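Local coordinates for protein putative polyphosphate kinase 2 (Pseudomonas aeruginosa PAO1, PDB 3CZP) that uses inorganic polyphosphate as phosphate donor to convert AMP to ADP and, less efficiently, GMP to GDP, in a magnesium-dependent reaction, at residues Q113-R118 with E197-R202; S179-K184 with D190-Y195. All blocks are in the same frame, centred on the assembly; numbering follows the deposited sequence.

In the fold
Both contacts lie in the N-terminal of the two fused PPK2 domains, which seems to be catalytically inactive and may serve dimerisation, and both use helix 186-203. Their centres are about 11 Å apart. Interaction 2 is nested along the chain within the loop that interaction 1 closes: residues 179-184 lead into the helix and fold back on its early turns, whereas 113-118, from helix 110-119, meets its later ones at 197-202. The two also touch directly, since Leu-115 packs on Tyr-195 and Tyr-116 on Pro-180. Helix 186-203, which precedes the edge strand 210-214 of the parallel sheet, is thus tied to helix 110-119 and to its own leading loop.

Interaction 1 (Q113-R118 with E197-R202); sequences QMLYAR and ERVLRR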
ATOM      1  N   GLN A 113      21.903   7.564   5.672  1.00 23.37           N
ATOM      2  CA  GLN A 113      22.338   7.179   4.345  1.00 24.02           C
ATOM      3  C   GLN A 113      23.457   8.069   3.791  1.00 24.10           C
ATOM      4  O   GLN A 113      24.532   7.547   3.444  1.00 23.61           O
ATOM      5  CB  GLN A 113      21.144   7.150   3.389  1.00 25.70           C
ATOM      6  CG  GLN A 113      20.092   6.041   3.706  1.00 24.71           C
ATOM      7  CD  GLN A 113      19.069   5.906   2.602  1.00 27.78           C
ATOM      8  OE1 GLN A 113      18.734   6.890   1.941  1.00 32.11           O
ATOM      9  NE2 GLN A 113      18.533   4.691   2.422  1.00 31.82           N
HETATM   10  N   MSE A 114      23.236   9.391   3.731  1.00 23.50           N
HETATM   11  CA  MSE A 114      24.257  10.338   3.189  1.00 23.80           C
HETATM   12  C   MSE A 114      25.578  10.446   4.020  1.00 23.50           C
HETATM   13  O   MSE A 114      26.656  10.510   3.454  1.00 23.37           O
HETATM   14  CB  MSE A 114      23.612  11.710   2.926  1.00 24.37           C
HETATM   15  CG  MSE A 114      23.476  12.599   4.090  1.00 22.22           C
HETATM   16 SE   MSE A 114      22.570  14.267   3.747  0.80 29.91          SE
HETATM   17  CE  MSE A 114      20.701  13.652   3.327  1.00 23.70           C
ATOM     18  N   LEU A 115      25.488  10.378   5.358  1.00 23.23           N
ATOM     19  CA  LEU A 115      26.660  10.423   6.231  1.00 23.51           C
ATOM     20  C   LEU A 115      27.457   9.162   6.094  1.00 23.89           C
ATOM     21  O   LEU A 115      28.672   9.200   5.958  1.00 24.47           O
ATOM     22  CB  LEU A 115      26.252  10.628   7.704  1.00 22.49           C
ATOM     23  CG  LEU A 115      25.762  12.043   7.970  1.00 22.90           C
ATOM     24  CD1 LEU A 115      25.129  12.118   9.364  1.00 24.21           C
ATOM     25  CD2 LEU A 115      26.911  13.062   7.834  1.00 21.98           C
ATOM     26  N   TYR A 116      26.784   8.018   6.129  1.00 25.69           N
ATOM     27  CA  TYR A 116      27.504   6.747   5.938  1.00 25.53           C
ATOM     28  C   TYR A 116      28.207   6.726   4.577  1.00 24.21           C
ATOM     29  O   TYR A 116      29.385   6.365   4.475  1.00 22.18           O
ATOM     30  CB  TYR A 116      26.541   5.587   6.125  1.00 29.50           C
ATOM     31  CG  TYR A 116      27.094   4.246   5.706  1.00 30.49           C
ATOM     32  CD1 TYR A 116      27.977   3.525   6.535  1.00 36.27           C
ATOM     33  CD2 TYR A 116      26.764   3.698   4.448  1.00 36.57           C
ATOM     34  CE1 TYR A 116      28.492   2.278   6.120  1.00 36.41           C
ATOM     35  CE2 TYR A 116      27.285   2.466   4.019  1.00 34.81           C
ATOM     36  CZ  TYR A 116      28.139   1.764   4.856  1.00 36.67           C
ATOM     37  OH  TYR A 116      28.606   0.537   4.438  1.00 35.61           O
ATOM     38  N   ALA A 117      27.493   7.143   3.543  1.00 21.21           N
ATOM     39  CA  ALA A 117      27.998   7.102   2.180  1.00 22.55           C
ATOM     40  C   ALA A 117      29.298   7.947   2.019  1.00 21.83           C
ATOM     41  O   ALA A 117      30.340   7.488   1.452  1.00 21.76           O
ATOM     42  CB  ALA A 117      26.863   7.548   1.166  1.00 20.55           C
ATOM     43  N   ARG A 118      29.294   9.106   2.660  1.00 23.54           N
ATOM     44  CA  ARG A 118      30.430  10.052   2.594  1.00 23.55           C
ATOM     45  C   ARG A 118      31.580   9.582   3.457  1.00 24.31           C
ATOM     46  O   ARG A 118      32.712   9.502   2.980  1.00 25.53           O
ATOM     47  CB  ARG A 118      29.948  11.438   2.964  1.00 23.26           C
ATOM     48  CG  ARG A 118      30.878  12.569   2.706  1.00 25.99           C
ATOM     49  CD  ARG A 118      31.145  12.679   1.269  1.00 30.93           C
ATOM     50  NE  ARG A 118      32.165  13.616   0.961  1.00 34.89           N
ATOM     51  CZ  ARG A 118      33.416  13.297   0.633  1.00 40.27           C
ATOM     52  NH1 ARG A 118      33.833  12.022   0.637  1.00 41.74           N
ATOM     53  NH2 ARG A 118      34.257  14.289   0.323  1.00 42.00           N
ATOM     54  N   GLU A 197      28.427  18.138  11.105  1.00 25.54           N
ATOM     55  CA  GLU A 197      28.345  19.579  11.236  1.00 26.84           C
ATOM     56  C   GLU A 197      27.790  20.303  10.010  1.00 27.13           C
ATOM     57  O   GLU A 197      26.983  21.263  10.135  1.00 28.01           O
ATOM     58  CB  GLU A 197      29.694  20.143  11.634  1.00 27.45           C
ATOM     59  CG  GLU A 197      29.639  21.620  11.924  1.00 32.62           C
ATOM     60  CD  GLU A 197      30.692  21.981  12.946  1.00 39.31           C
ATOM     61  OE1 GLU A 197      31.844  22.022  12.527  1.00 41.15           O
ATOM     62  OE2 GLU A 197      30.389  22.134  14.156  1.00 46.11           O
ATOM     63  N   ARG A 198      28.256  19.877   8.832  1.00 27.51           N
ATOM     64  CA  ARG A 198      27.841  20.441   7.558  1.00 27.02           C
ATOM     65  C   ARG A 198      26.380  20.110   7.266  1.00 26.17           C
ATOM     66  O   ARG A 198      25.604  20.989   6.927  1.00 24.77           O
ATOM     67  CB  ARG A 198      28.754  19.899   6.450  1.00 27.10           C
ATOM     68  CG  ARG A 198      28.555  20.504   5.089  1.00 28.14           C
ATOM     69  CD  ARG A 198      29.508  19.897   4.046  1.00 31.65           C
ATOM     70  NE  ARG A 198      30.847  20.128   4.548  1.00 37.77           N
ATOM     71  CZ  ARG A 198      31.807  20.850   3.993  1.00 39.80           C
ATOM     72  NH1 ARG A 198      31.657  21.398   2.786  1.00 42.38           N
ATOM     73  NH2 ARG A 198      32.973  20.989   4.668  1.00 40.58           N
ATOM     74  N   VAL A 199      25.990  18.851   7.455  1.00 25.05           N
ATOM     75  CA  VAL A 199      24.568  18.457   7.346  1.00 26.11           C
ATOM     76  C   VAL A 199      23.631  19.205   8.251  1.00 26.31           C
ATOM     77  O   VAL A 199      22.593  19.722   7.797  1.00 26.25           O
ATOM     78  CB  VAL A 199      24.398  16.897   7.549  1.00 26.33           C
ATOM     79  CG1 VAL A 199      22.993  16.501   7.623  1.00 27.69           C
ATOM     80  CG2 VAL A 199      25.103  16.126   6.373  1.00 24.51           C
ATOM     81  N   LEU A 200      23.998  19.297   9.536  1.00 26.48           N
ATOM     82  CA  LEU A 200      23.169  19.937  10.539  1.00 25.89           C
ATOM     83  C   LEU A 200      23.011  21.461  10.337  1.00 25.44           C
ATOM     84  O   LEU A 200      21.907  21.983  10.389  1.00 25.27           O
ATOM     85  CB  LEU A 200      23.688  19.600  11.973  1.00 25.80           C
ATOM     86  CG  LEU A 200      22.990  18.366  12.607  1.00 27.66           C
ATOM     87  CD1 LEU A 200      23.098  17.073  11.742  1.00 26.38           C
ATOM     88  CD2 LEU A 200      23.554  18.153  14.003  1.00 27.30           C
ATOM     89  N   ARG A 201      24.089  22.164  10.024  1.00 25.82           N
ATOM     90  CA  ARG A 201      24.006  23.577   9.741  1.00 24.88           C
ATOM     91  C   ARG A 201      23.039  23.889   8.609  1.00 24.68           C
ATOM     92  O   ARG A 201      22.253  24.874   8.665  1.00 25.35           O
ATOM     93  CB  ARG A 201      25.423  24.110   9.448  1.00 25.69           C
ATOM     94  CG  ARG A 201      25.530  25.524   8.825  1.00 27.72           C
ATOM     95  CD  ARG A 201      25.092  26.640   9.801  1.00 29.52           C
ATOM     96  NE  ARG A 201      25.177  27.927   9.115  1.00 27.77           N
ATOM     97  CZ  ARG A 201      26.248  28.699   9.095  1.00 28.89           C
ATOM     98  NH1 ARG A 201      26.203  29.849   8.409  1.00 27.11           N
ATOM     99  NH2 ARG A 201      27.359  28.305   9.745  1.00 27.49           N
ATOM    100  N   ARG A 202      23.101  23.080   7.559  1.00 23.89           N
ATOM    101  CA  ARG A 202      22.348  23.327   6.345  1.00 23.18           C
ATOM    102  C   ARG A 202      20.861  22.932   6.417  1.00 23.17           C
ATOM    103  O   ARG A 202      20.039  23.422   5.649  1.00 23.35           O
ATOM    104  CB  ARG A 202      23.050  22.625   5.164  1.00 23.35           C
ATOM    105  CG  ARG A 202      24.455  23.123   4.972  1.00 22.44           C
ATOM    106  CD  ARG A 202      25.093  22.692   3.703  1.00 23.93           C
ATOM    107  NE  ARG A 202      26.484  23.139   3.617  1.00 22.00           N
ATOM    108  CZ  ARG A 202      27.281  22.893   2.592  1.00 25.63           C
ATOM    109  NH1 ARG A 202      28.538  23.343   2.620  1.00 28.15           N
ATOM    110  NH2 ARG A 202      26.843  22.211   1.543  1.00 20.65           N
TER
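With its CG1 anti to the backbone N (chi1 172°), Val-199 turns the other methyl, CG2, toward the helix of Met-114 and Leu-115, where it meets both side chains. The isobutyl group of Leu-115 runs along the flank of its helix until CD2 reaches the valine. Met-114, modelled as selenomethionine, instead extends through CG and bends at the last torsion (chi3 67°). The selenium, at that elbow, is the atom that touches, and CE turns off away from the valine.

Val-199 CG2 lies 3.8 Å from Leu-115 CD2 and 4.1 Å from Met-114 SE, so one methyl touches both the CD2 methyl of Leu-115 and the selenium of Met-114, consecutive residues of helix 110-119. The approach is oblique in both cases. The CA atoms of Leu-115 and Val-199, the nearest across the pair, are 8.4 Å apart, a distance at which the helices meet through side chains rather than backbone. Leu-128 of helix 125-144 packs against Met-114, and Phe-192, earlier on helix 186-203, against Leu-115. Arg-202, also on helix 186-203, makes a long, weak ion pair with Asp-129.

All three touching residues are buried and no hydrogen bond crosses between the segments; the contact therefore rests on dispersion and the hydrophobic effect and, having no directional bond, probably contributes to the placement of the helices only together with the neighbouring apolar residues.

Interaction 2 (S179-K184 with D190-Y195); sequences SPLDWK and DRFVHY
The loop between helices 158-163 and 186-203 is held to the latter by an edge-to-face aromatic pair, Trp-183 of the loop with Phe-192 of the helix, in a region that probably corresponds to the lid of PPK2 enzymes; the preceding residues 165-177 are not modelled, consistent with mobility there. The benzo edge of the indole points at one face of the phenyl ring: Trp-183 CH2 is 3.5 Å from Phe-192 CD2, displaced toward the rim of that face. The centroid of the six-membered indole ring is 4.9 Å from that of Phe-192, and the two planes stand at 67°. Phe-192 holds CG anti to its backbone N (chi1 -161°), which swings the ring off its helix toward the loop.

Leu-181 adds a second apolar touch, its CD1 meeting the phenyl ring at Phe-192 CD1, 3.8 Å away. The indole is fixed from its other end, where Trp-183 NE1 donates to Ser-179 OG at 3.1 Å, with the oxygen almost exactly in the ring plane. That hydroxyl also receives a weak bond from the backbone N of Leu-181. One residue before the tryptophan, Asp-182 OD1 accepts from Lys-184 N (2.9 Å) in an Asx turn, meeting the N-H on the anti side but 34° out of the carboxylate plane.

Phe-192 also touches Ile-51, and Trp-183 and Ser-179 touch Glu-52, in the P-loop-like segment that follows strand 44-50. Leu-181 packs on Tyr-116 of helix 110-119 and, like Trp-183, on Val-188 of helix 186-203, so the loop is wedged between these helices and the end of a central strand.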
ATOM      1  N   SER A 179      25.516  -0.787  13.758  1.00 45.28           N
ATOM      2  CA  SER A 179      26.051   0.201  12.795  1.00 44.98           C
ATOM      3  C   SER A 179      27.025  -0.427  11.780  1.00 44.90           C
ATOM      4  O   SER A 179      27.853  -1.264  12.153  1.00 44.82           O
ATOM      5  CB  SER A 179      26.754   1.356  13.519  1.00 45.33           C
ATOM      6  OG  SER A 179      27.289   2.290  12.580  1.00 44.27           O
ATOM      7  N   PRO A 180      26.922  -0.033  10.494  1.00 44.55           N
ATOM      8  CA  PRO A 180      27.874  -0.524   9.481  1.00 44.29           C
ATOM      9  C   PRO A 180      29.291   0.107   9.557  1.00 43.99           C
ATOM     10  O   PRO A 180      30.236  -0.439   8.962  1.00 43.66           O
ATOM     11  CB  PRO A 180      27.175  -0.204   8.153  1.00 44.39           C
ATOM     12  CG  PRO A 180      26.256   0.922   8.451  1.00 44.09           C
ATOM     13  CD  PRO A 180      25.904   0.866   9.914  1.00 44.72           C
ATOM     14  N   LEU A 181      29.424   1.222  10.293  1.00 43.51           N
ATOM     15  CA  LEU A 181      30.731   1.879  10.542  1.00 43.46           C
ATOM     16  C   LEU A 181      31.456   1.286  11.767  1.00 43.40           C
ATOM     17  O   LEU A 181      30.807   0.914  12.762  1.00 42.82           O
ATOM     18  CB  LEU A 181      30.558   3.396  10.775  1.00 43.29           C
ATOM     19  CG  LEU A 181      30.108   4.325   9.644  1.00 42.54           C
ATOM     20  CD1 LEU A 181      29.870   5.723  10.211  1.00 42.10           C
ATOM     21  CD2 LEU A 181      31.112   4.350   8.477  1.00 39.45           C
ATOM     22  N   ASP A 182      32.791   1.211  11.686  1.00 43.09           N
ATOM     23  CA  ASP A 182      33.631   0.747  12.805  1.00 43.09           C
ATOM     24  C   ASP A 182      33.998   1.945  13.660  1.00 42.81           C
ATOM     25  O   ASP A 182      34.970   2.643  13.387  1.00 43.11           O
ATOM     26  CB  ASP A 182      34.907   0.044  12.299  1.00 43.17           C
ATOM     27  CG  ASP A 182      35.767  -0.549  13.440  1.00 43.33           C
ATOM     28  OD1 ASP A 182      35.515  -0.274  14.638  1.00 43.94           O
ATOM     29  OD2 ASP A 182      36.707  -1.309  13.125  1.00 43.93           O
ATOM     30  N   TRP A 183      33.229   2.148  14.708  1.00 42.47           N
ATOM     31  CA  TRP A 183      33.428   3.269  15.578  1.00 41.95           C
ATOM     32  C   TRP A 183      34.684   3.174  16.452  1.00 41.65           C
ATOM     33  O   TRP A 183      35.038   4.122  17.099  1.00 41.27           O
ATOM     34  CB  TRP A 183      32.166   3.516  16.385  1.00 41.97           C
ATOM     35  CG  TRP A 183      31.023   4.017  15.561  1.00 41.62           C
ATOM     36  CD1 TRP A 183      30.140   3.283  14.875  1.00 41.60           C
ATOM     37  CD2 TRP A 183      30.673   5.372  15.339  1.00 41.79           C
ATOM     38  NE1 TRP A 183      29.257   4.076  14.241  1.00 42.19           N
ATOM     39  CE2 TRP A 183      29.561   5.377  14.516  1.00 42.86           C
ATOM     40  CE3 TRP A 183      31.197   6.580  15.758  1.00 41.51           C
ATOM     41  CZ2 TRP A 183      28.972   6.534  14.096  1.00 41.93           C
ATOM     42  CZ3 TRP A 183      30.608   7.711  15.353  1.00 41.92           C
ATOM     43  CH2 TRP A 183      29.506   7.689  14.537  1.00 41.59           C
ATOM     44  N   LYS A 184      35.361   2.028  16.439  1.00 20.00           N
ATOM     45  CA  LYS A 184      36.644   1.857  17.137  1.00 20.00           C
ATOM     46  C   LYS A 184      37.769   2.665  16.495  1.00 20.00           C
ATOM     47  O   LYS A 184      38.696   3.104  17.168  1.00 41.26           O
ATOM     48  CB  LYS A 184      37.075   0.392  17.188  1.00 20.00           C
ATOM     49  CG  LYS A 184      36.213  -0.504  18.025  1.00 20.00           C
ATOM     50  CD  LYS A 184      36.683  -1.954  18.014  1.00 20.00           C
ATOM     51  CE  LYS A 184      35.766  -2.789  18.909  1.00 20.00           C
ATOM     52  NZ  LYS A 184      36.130  -4.225  18.945  1.00 20.00           N
ATOM     53  N   ASP A 190      35.838  11.263  13.858  1.00 29.53           N
ATOM     54  CA  ASP A 190      36.270  12.570  13.390  1.00 29.60           C
ATOM     55  C   ASP A 190      35.570  12.950  12.086  1.00 28.61           C
ATOM     56  O   ASP A 190      35.154  14.093  11.924  1.00 28.81           O
ATOM     57  CB  ASP A 190      37.793  12.603  13.214  1.00 30.18           C
ATOM     58  CG  ASP A 190      38.540  12.515  14.547  1.00 32.23           C
ATOM     59  OD1 ASP A 190      37.900  12.441  15.624  1.00 33.01           O
ATOM     60  OD2 ASP A 190      39.780  12.472  14.509  1.00 38.72           O
ATOM     61  N   ARG A 191      35.426  12.014  11.170  1.00 27.92           N
ATOM     62  CA  ARG A 191      34.814  12.348   9.887  1.00 30.08           C
ATOM     63  C   ARG A 191      33.332  12.444   9.975  1.00 28.03           C
ATOM     64  O   ARG A 191      32.739  13.319   9.360  1.00 27.98           O
ATOM     65  CB  ARG A 191      35.223  11.363   8.779  1.00 30.13           C
ATOM     66  CG  ARG A 191      36.713  11.369   8.564  1.00 33.50           C
ATOM     67  CD  ARG A 191      37.125  10.372   7.502  1.00 36.16           C
ATOM     68  NE  ARG A 191      36.502  10.742   6.235  1.00 41.43           N
ATOM     69  CZ  ARG A 191      36.186   9.903   5.257  1.00 41.70           C
ATOM     70  NH1 ARG A 191      35.619  10.365   4.127  1.00 38.82           N
ATOM     71  NH2 ARG A 191      36.431   8.602   5.422  1.00 45.21           N
ATOM     72  N   PHE A 192      32.725  11.554  10.760  1.00 27.35           N
ATOM     73  CA  PHE A 192      31.310  11.583  10.988  1.00 27.44           C
ATOM     74  C   PHE A 192      30.831  12.939  11.544  1.00 26.49           C
ATOM     75  O   PHE A 192      29.779  13.484  11.104  1.00 25.25           O
ATOM     76  CB  PHE A 192      30.938  10.504  11.977  1.00 28.73           C
ATOM     77  CG  PHE A 192      29.495  10.155  11.951  1.00 29.53           C
ATOM     78  CD1 PHE A 192      29.007   9.312  10.968  1.00 27.97           C
ATOM     79  CD2 PHE A 192      28.609  10.703  12.901  1.00 29.17           C
ATOM     80  CE1 PHE A 192      27.675   8.985  10.944  1.00 31.32           C
ATOM     81  CE2 PHE A 192      27.290  10.383  12.891  1.00 32.31           C
ATOM     82  CZ  PHE A 192      26.802   9.510  11.915  1.00 32.43           C
ATOM     83  N   VAL A 193      31.579  13.453  12.511  1.00 24.41           N
ATOM     84  CA  VAL A 193      31.191  14.691  13.158  1.00 24.09           C
ATOM     85  C   VAL A 193      31.520  15.881  12.264  1.00 23.32           C
ATOM     86  O   VAL A 193      30.822  16.877  12.315  1.00 23.42           O
ATOM     87  CB  VAL A 193      31.760  14.881  14.587  1.00 24.58           C
ATOM     88  CG1 VAL A 193      31.051  13.908  15.615  1.00 22.04           C
ATOM     89  CG2 VAL A 193      33.276  14.792  14.611  1.00 25.72           C
ATOM     90  N   HIS A 194      32.572  15.788  11.457  1.00 23.62           N
ATOM     91  CA  HIS A 194      32.904  16.824  10.442  1.00 23.65           C
ATOM     92  C   HIS A 194      31.786  16.999   9.431  1.00 23.65           C
ATOM     93  O   HIS A 194      31.259  18.101   9.196  1.00 22.71           O
ATOM     94  CB  HIS A 194      34.245  16.477   9.760  1.00 23.63           C
ATOM     95  CG  HIS A 194      34.537  17.267   8.529  1.00 23.59           C
ATOM     96  ND1 HIS A 194      35.047  18.544   8.564  1.00 24.76           N
ATOM     97  CD2 HIS A 194      34.416  16.940   7.218  1.00 24.89           C
ATOM     98  CE1 HIS A 194      35.224  18.975   7.322  1.00 26.03           C
ATOM     99  NE2 HIS A 194      34.870  18.008   6.488  1.00 25.05           N
ATOM    100  N   TYR A 195      31.351  15.892   8.856  1.00 24.80           N
ATOM    101  CA  TYR A 195      30.224  15.945   7.935  1.00 24.35           C
ATOM    102  C   TYR A 195      28.883  16.229   8.643  1.00 25.90           C
ATOM    103  O   TYR A 195      28.040  16.951   8.089  1.00 23.63           O
ATOM    104  CB  TYR A 195      30.151  14.675   7.072  1.00 23.56           C
ATOM    105  CG  TYR A 195      31.295  14.590   6.107  1.00 24.50           C
ATOM    106  CD1 TYR A 195      31.456  15.571   5.116  1.00 22.31           C
ATOM    107  CD2 TYR A 195      32.228  13.549   6.173  1.00 22.24           C
ATOM    108  CE1 TYR A 195      32.534  15.521   4.218  1.00 23.90           C
ATOM    109  CE2 TYR A 195      33.292  13.506   5.292  1.00 24.35           C
ATOM    110  CZ  TYR A 195      33.419  14.466   4.321  1.00 22.04           C
ATOM    111  OH  TYR A 195      34.448  14.417   3.465  1.00 25.02           O
TER